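Local coordinates for protein AxyAgu115A (Amphibacillus xylanus NBRC 15112, PDB 6NPS) that is a family GH115 alpha-glucuronidase that probably hydrolyses glucuronic acid side groups from arabinoglucuronoxylan, at residues V39-P51 / V140-F153. The protein carries 3 engineered substitutions. Sequence-based numbering, arbitrary orientation.
Sequences VMHDVELVFGYQP and VDWSGVLPARKESF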
loop_
_atom_site.group_PDB
_atom_site.type_symbol
_atom_site.label_atom_id
_atom_site.label_comp_id
_atom_site.label_asym_id
_atom_site.label_seq_id
_atom_site.Cartn_x
_atom_site.Cartn_y
_atom_site.Cartn_z
ATOM N N VAL A 39 23.641 19.773 -51.628
ATOM C CA VAL A 39 24.401 18.603 -52.044
ATOM C C VAL A 39 25.875 18.956 -52.281
ATOM O O VAL A 39 26.767 18.135 -52.011
ATOM C CB VAL A 39 23.713 17.972 -53.271
ATOM C CG1 VAL A 39 24.581 16.899 -53.866
ATOM C CG2 VAL A 39 22.356 17.387 -52.848
ATOM N N MET A 40 26.163 20.162 -52.773
ATOM C CA MET A 40 27.550 20.615 -52.879
ATOM C C MET A 40 28.205 20.675 -51.517
ATOM O O MET A 40 29.410 20.403 -51.385
ATOM C CB MET A 40 27.641 21.985 -53.538
ATOM C CG MET A 40 27.227 21.974 -55.003
ATOM S SD MET A 40 27.682 23.473 -55.908
ATOM C CE MET A 40 27.734 24.674 -54.569
ATOM N N HIS A 41 27.441 21.046 -50.491
ATOM C CA HIS A 41 28.020 21.002 -49.159
ATOM C C HIS A 41 28.293 19.557 -48.732
ATOM O O HIS A 41 29.316 19.287 -48.107
ATOM C CB HIS A 41 27.127 21.725 -48.150
ATOM C CG HIS A 41 27.740 21.788 -46.796
ATOM N ND1 HIS A 41 27.367 20.940 -45.774
ATOM C CD2 HIS A 41 28.778 22.519 -46.322
ATOM C CE1 HIS A 41 28.119 21.179 -44.711
ATOM N NE2 HIS A 41 28.981 22.135 -45.017
ATOM N N ASP A 42 27.414 18.613 -49.100
ATOM C CA ASP A 42 27.681 17.197 -48.846
ATOM C C ASP A 42 28.964 16.733 -49.553
ATOM O O ASP A 42 29.763 15.983 -48.976
ATOM C CB ASP A 42 26.481 16.347 -49.280
ATOM C CG ASP A 42 25.166 16.695 -48.521
ATOM O OD1 ASP A 42 25.185 17.483 -47.541
ATOM O OD2 ASP A 42 24.100 16.181 -48.930
ATOM N N VAL A 43 29.192 17.188 -50.789
ATOM C CA VAL A 43 30.437 16.850 -51.475
ATOM C C VAL A 43 31.638 17.348 -50.671
ATOM O O VAL A 43 32.638 16.633 -50.502
ATOM C CB VAL A 43 30.422 17.420 -52.906
ATOM C CG1 VAL A 43 31.803 17.266 -53.595
ATOM C CG2 VAL A 43 29.288 16.745 -53.736
ATOM N N GLU A 44 31.563 18.581 -50.168
ATOM C CA GLU A 44 32.652 19.124 -49.354
ATOM C C GLU A 44 32.883 18.301 -48.086
ATOM O O GLU A 44 34.024 18.150 -47.634
ATOM C CB GLU A 44 32.358 20.578 -48.986
ATOM C CG GLU A 44 33.416 21.233 -48.114
ATOM C CD GLU A 44 32.998 22.628 -47.649
ATOM O OE1 GLU A 44 33.723 23.213 -46.809
ATOM O OE2 GLU A 44 31.953 23.142 -48.127
ATOM N N LEU A 45 31.823 17.761 -47.487
ATOM C CA LEU A 45 32.036 16.997 -46.259
ATOM C C LEU A 45 32.726 15.677 -46.541
ATOM O O LEU A 45 33.479 15.179 -45.691
ATOM C CB LEU A 45 30.712 16.725 -45.560
ATOM C CG LEU A 45 29.971 17.942 -45.010
ATOM C CD1 LEU A 45 28.630 17.466 -44.466
ATOM C CD2 LEU A 45 30.793 18.617 -43.916
ATOM N N VAL A 46 32.444 15.080 -47.695
ATOM C CA VAL A 46 33.026 13.788 -48.056
ATOM C C VAL A 46 34.475 13.954 -48.498
ATOM O O VAL A 46 35.364 13.190 -48.077
ATOM C CB VAL A 46 32.174 13.131 -49.162
ATOM C CG1 VAL A 46 32.871 11.885 -49.713
ATOM C CG2 VAL A 46 30.784 12.793 -48.641
ATOM N N PHE A 47 34.740 14.928 -49.388
ATOM C CA PHE A 47 36.073 15.063 -49.979
ATOM C C PHE A 47 36.970 16.089 -49.295
ATOM O O PHE A 47 38.193 16.043 -49.480
ATOM C CB PHE A 47 35.941 15.387 -51.483
ATOM C CG PHE A 47 35.319 14.269 -52.280
ATOM C CD1 PHE A 47 36.090 13.210 -52.723
ATOM C CD2 PHE A 47 33.957 14.249 -52.532
ATOM C CE1 PHE A 47 35.505 12.149 -53.449
ATOM C CE2 PHE A 47 33.370 13.224 -53.247
ATOM C CZ PHE A 47 34.157 12.156 -53.707
ATOM N N GLY A 48 36.419 16.995 -48.493
ATOM C CA GLY A 48 37.232 17.984 -47.814
ATOM C C GLY A 48 37.501 19.261 -48.580
ATOM O O GLY A 48 38.284 20.092 -48.105
ATOM N N TYR A 49 36.889 19.457 -49.747
ATOM C CA TYR A 49 37.131 20.666 -50.527
ATOM C C TYR A 49 35.816 21.119 -51.150
ATOM O O TYR A 49 34.958 20.300 -51.494
ATOM C CB TYR A 49 38.210 20.436 -51.612
ATOM C CG TYR A 49 39.587 20.064 -51.063
ATOM C CD1 TYR A 49 40.466 21.043 -50.605
ATOM C CD2 TYR A 49 40.001 18.741 -51.010
ATOM C CE1 TYR A 49 41.734 20.709 -50.101
ATOM C CE2 TYR A 49 41.255 18.393 -50.504
ATOM C CZ TYR A 49 42.117 19.377 -50.047
ATOM O OH TYR A 49 43.366 19.030 -49.549
ATOM N N GLN A 50 35.653 22.421 -51.286
ATOM C CA GLN A 50 34.362 22.959 -51.707
ATOM C C GLN A 50 34.208 22.858 -53.223
ATOM O O GLN A 50 35.029 23.425 -53.954
ATOM C CB GLN A 50 34.236 24.404 -51.259
ATOM C CG GLN A 50 32.855 25.007 -51.423
ATOM C CD GLN A 50 32.849 26.503 -51.114
ATOM O OE1 GLN A 50 33.800 27.041 -50.530
ATOM N NE2 GLN A 50 31.785 27.185 -51.527
ATOM N N PRO A 51 33.204 22.142 -53.735
ATOM C CA PRO A 51 32.944 22.174 -55.181
ATOM C C PRO A 51 32.300 23.481 -55.594
ATOM O O PRO A 51 31.720 24.220 -54.790
ATOM C CB PRO A 51 31.974 21.011 -55.404
ATOM C CG PRO A 51 31.225 20.935 -54.125
ATOM C CD PRO A 51 32.237 21.283 -53.035
ATOM N N VAL A 140 22.436 13.990 -41.802
ATOM C CA VAL A 140 23.698 14.740 -41.797
ATOM C C VAL A 140 23.541 16.096 -41.100
ATOM O O VAL A 140 24.360 16.474 -40.255
ATOM C CB VAL A 140 24.242 14.893 -43.237
ATOM C CG1 VAL A 140 23.220 15.566 -44.159
ATOM C CG2 VAL A 140 25.559 15.652 -43.220
ATOM N N ASP A 141 22.482 16.818 -41.398
ATOM C CA ASP A 141 22.258 18.112 -40.760
ATOM C C ASP A 141 21.458 17.995 -39.467
ATOM O O ASP A 141 21.823 18.602 -38.458
ATOM C CB ASP A 141 21.539 19.053 -41.735
ATOM C CG ASP A 141 21.089 20.354 -41.076
ATOM O OD1 ASP A 141 21.900 21.306 -41.011
ATOM O OD2 ASP A 141 19.924 20.421 -40.620
ATOM N N TRP A 142 20.390 17.193 -39.477
ATOM C CA TRP A 142 19.486 17.100 -38.337
ATOM C C TRP A 142 20.172 16.559 -37.081
ATOM O O TRP A 142 19.953 17.078 -35.978
ATOM C CB TRP A 142 18.275 16.233 -38.692
ATOM C CG TRP A 142 17.335 16.249 -37.548
ATOM C CD1 TRP A 142 17.152 15.278 -36.609
ATOM C CD2 TRP A 142 16.490 17.343 -37.174
ATOM N NE1 TRP A 142 16.222 15.695 -35.686
ATOM C CE2 TRP A 142 15.798 16.955 -36.015
ATOM C CE3 TRP A 142 16.238 18.596 -37.733
ATOM C CZ2 TRP A 142 14.872 17.787 -35.380
ATOM C CZ3 TRP A 142 15.304 19.425 -37.114
ATOM C CH2 TRP A 142 14.649 19.016 -35.935
ATOM N N SER A 143 21.004 15.520 -37.210
ATOM C CA SER A 143 21.638 14.881 -36.063
ATOM C C SER A 143 23.155 15.046 -36.062
ATOM O O SER A 143 23.841 14.440 -35.221
ATOM C CB SER A 143 21.295 13.386 -36.035
ATOM O OG SER A 143 19.891 13.175 -35.977
ATOM N N GLY A 144 23.702 15.811 -37.001
ATOM C CA GLY A 144 25.155 15.921 -37.091
ATOM C C GLY A 144 25.863 14.619 -37.414
ATOM O O GLY A 144 26.903 14.328 -36.831
ATOM N N VAL A 145 25.326 13.826 -38.335
ATOM C CA VAL A 145 25.981 12.587 -38.748
ATOM C C VAL A 145 26.970 12.939 -39.860
ATOM O O VAL A 145 26.584 13.127 -41.008
ATOM C CB VAL A 145 24.961 11.539 -39.202
ATOM C CG1 VAL A 145 25.682 10.238 -39.637
ATOM C CG2 VAL A 145 23.974 11.279 -38.056
ATOM N N LEU A 146 28.266 12.986 -39.528
ATOM C CA LEU A 146 29.286 13.310 -40.539
ATOM C C LEU A 146 29.573 12.107 -41.436
ATOM O O LEU A 146 29.773 10.999 -40.934
ATOM C CB LEU A 146 30.580 13.749 -39.872
ATOM C CG LEU A 146 30.491 15.088 -39.149
ATOM C CD1 LEU A 146 31.783 15.340 -38.384
ATOM C CD2 LEU A 146 30.187 16.216 -40.126
ATOM N N PRO A 147 29.643 12.279 -42.752
ATOM C CA PRO A 147 29.921 11.129 -43.614
ATOM C C PRO A 147 31.382 10.711 -43.552
ATOM O O PRO A 147 32.271 11.510 -43.249
ATOM C CB PRO A 147 29.536 11.634 -45.011
ATOM C CG PRO A 147 29.682 13.079 -44.956
ATOM C CD PRO A 147 29.359 13.497 -43.531
ATOM N N ALA A 148 31.627 9.434 -43.834
ATOM C CA ALA A 148 33.008 8.981 -43.983
ATOM C C ALA A 148 33.713 9.751 -45.101
ATOM O O ALA A 148 33.130 10.030 -46.147
ATOM C CB ALA A 148 33.050 7.484 -44.279
ATOM N N ARG A 149 34.958 10.155 -44.840
ATOM C CA ARG A 149 35.777 10.842 -45.834
ATOM C C ARG A 149 36.163 9.903 -46.986
ATOM O O ARG A 149 36.379 8.704 -46.786
ATOM C CB ARG A 149 37.033 11.411 -45.164
ATOM C CG ARG A 149 36.702 12.503 -44.153
ATOM C CD ARG A 149 36.240 13.802 -44.870
ATOM N NE ARG A 149 37.265 14.220 -45.816
ATOM C CZ ARG A 149 38.242 15.074 -45.529
ATOM N NH1 ARG A 149 38.310 15.636 -44.326
ATOM N NH2 ARG A 149 39.151 15.369 -46.449
ATOM N N LYS A 150 36.229 10.459 -48.206
ATOM C CA LYS A 150 36.626 9.742 -49.415
ATOM C C LYS A 150 37.698 10.534 -50.148
ATOM O O LYS A 150 37.666 11.766 -50.189
ATOM C CB LYS A 150 35.463 9.562 -50.419
ATOM C CG LYS A 150 34.423 8.484 -50.176
ATOM C CD LYS A 150 33.315 8.716 -51.192
ATOM C CE LYS A 150 32.528 7.481 -51.505
ATOM N NZ LYS A 150 32.046 6.855 -50.255
ATOM N N GLU A 151 38.626 9.823 -50.773
ATOM C CA GLU A 151 39.515 10.478 -51.727
ATOM C C GLU A 151 38.948 10.457 -53.143
ATOM O O GLU A 151 39.234 11.371 -53.930
ATOM C CB GLU A 151 40.898 9.822 -51.707
ATOM C CG GLU A 151 41.654 10.104 -50.432
ATOM C CD GLU A 151 43.175 10.047 -50.604
ATOM O OE1 GLU A 151 43.658 9.305 -51.495
ATOM O OE2 GLU A 151 43.877 10.760 -49.845
ATOM N N SER A 152 38.111 9.471 -53.462
ATOM C CA SER A 152 37.636 9.276 -54.828
ATOM C C SER A 152 36.369 8.437 -54.805
ATOM O O SER A 152 36.119 7.672 -53.872
ATOM C CB SER A 152 38.698 8.584 -55.699
ATOM O OG SER A 152 38.312 8.608 -57.068
ATOM N N PHE A 153 35.578 8.591 -55.863
ATOM C CA PHE A 153 34.240 8.023 -56.004
ATOM C C PHE A 153 34.069 7.715 -57.482
ATOM O O PHE A 153 34.514 8.500 -58.323
ATOM C CB PHE A 153 33.177 9.015 -55.512
ATOM C CG PHE A 153 31.771 8.702 -55.954
ATOM C CD1 PHE A 153 31.037 7.723 -55.309
ATOM C CD2 PHE A 153 31.177 9.411 -56.993
ATOM C CE1 PHE A 153 29.760 7.420 -55.700
ATOM C CE2 PHE A 153 29.878 9.127 -57.394
ATOM C CZ PHE A 153 29.170 8.128 -56.741
HETATM O O HOH W 1 32.626 14.548 -43.157
HETATM O O HOH W 2 38.768 13.208 -47.878
#
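The Phe47 ring has Glu151 C, Ser152 CA and Phe153 CB at its edge, near its plane, while Lys150 O comes closest, 3.3 Å from Phe47 CD1. One ring face carries Val46 CG1, 3.8 Å above the plane and displaced from the ring centre. The Arg149 guanidinium has Gly48 CA 3.5 Å above one face, and Val46 O near its plane at the edge. The contact packs the C-terminal turn of helix 30-47 against the loop that leads into strand 152-155, antiparallel to strand 5-8; the chain leaves the helix at Gly48, whose phi is positive. The main bond runs from Lys150 N to Val46 O (2.9 Å, 167° at the hydrogen). Bends at chi2 (-72°) and chi3 (-56°) fold Arg149 back over the helix end, where NE reaches Val46 O at 3.1 Å and NH2 reaches Phe47 O at 3.2 Å, both weak bonds; Phe47 O also accepts from Gln9. With an alanine at Phe47, the edge contacts to Ser152 and Phe153 would probably be lost, along with those to Leu7 and Leu12, and a gap opened beside Val46 CG1. On the apolar flank, the Leu45 side chain lies roughly perpendicular to that of Pro147, with Leu45 CB 3.8 Å from Pro147 CG, while Leu45 CD1 meets Val140 CG2. Beside them, one water donates to both Leu45 O, at 2.7 Å, and Pro147 O.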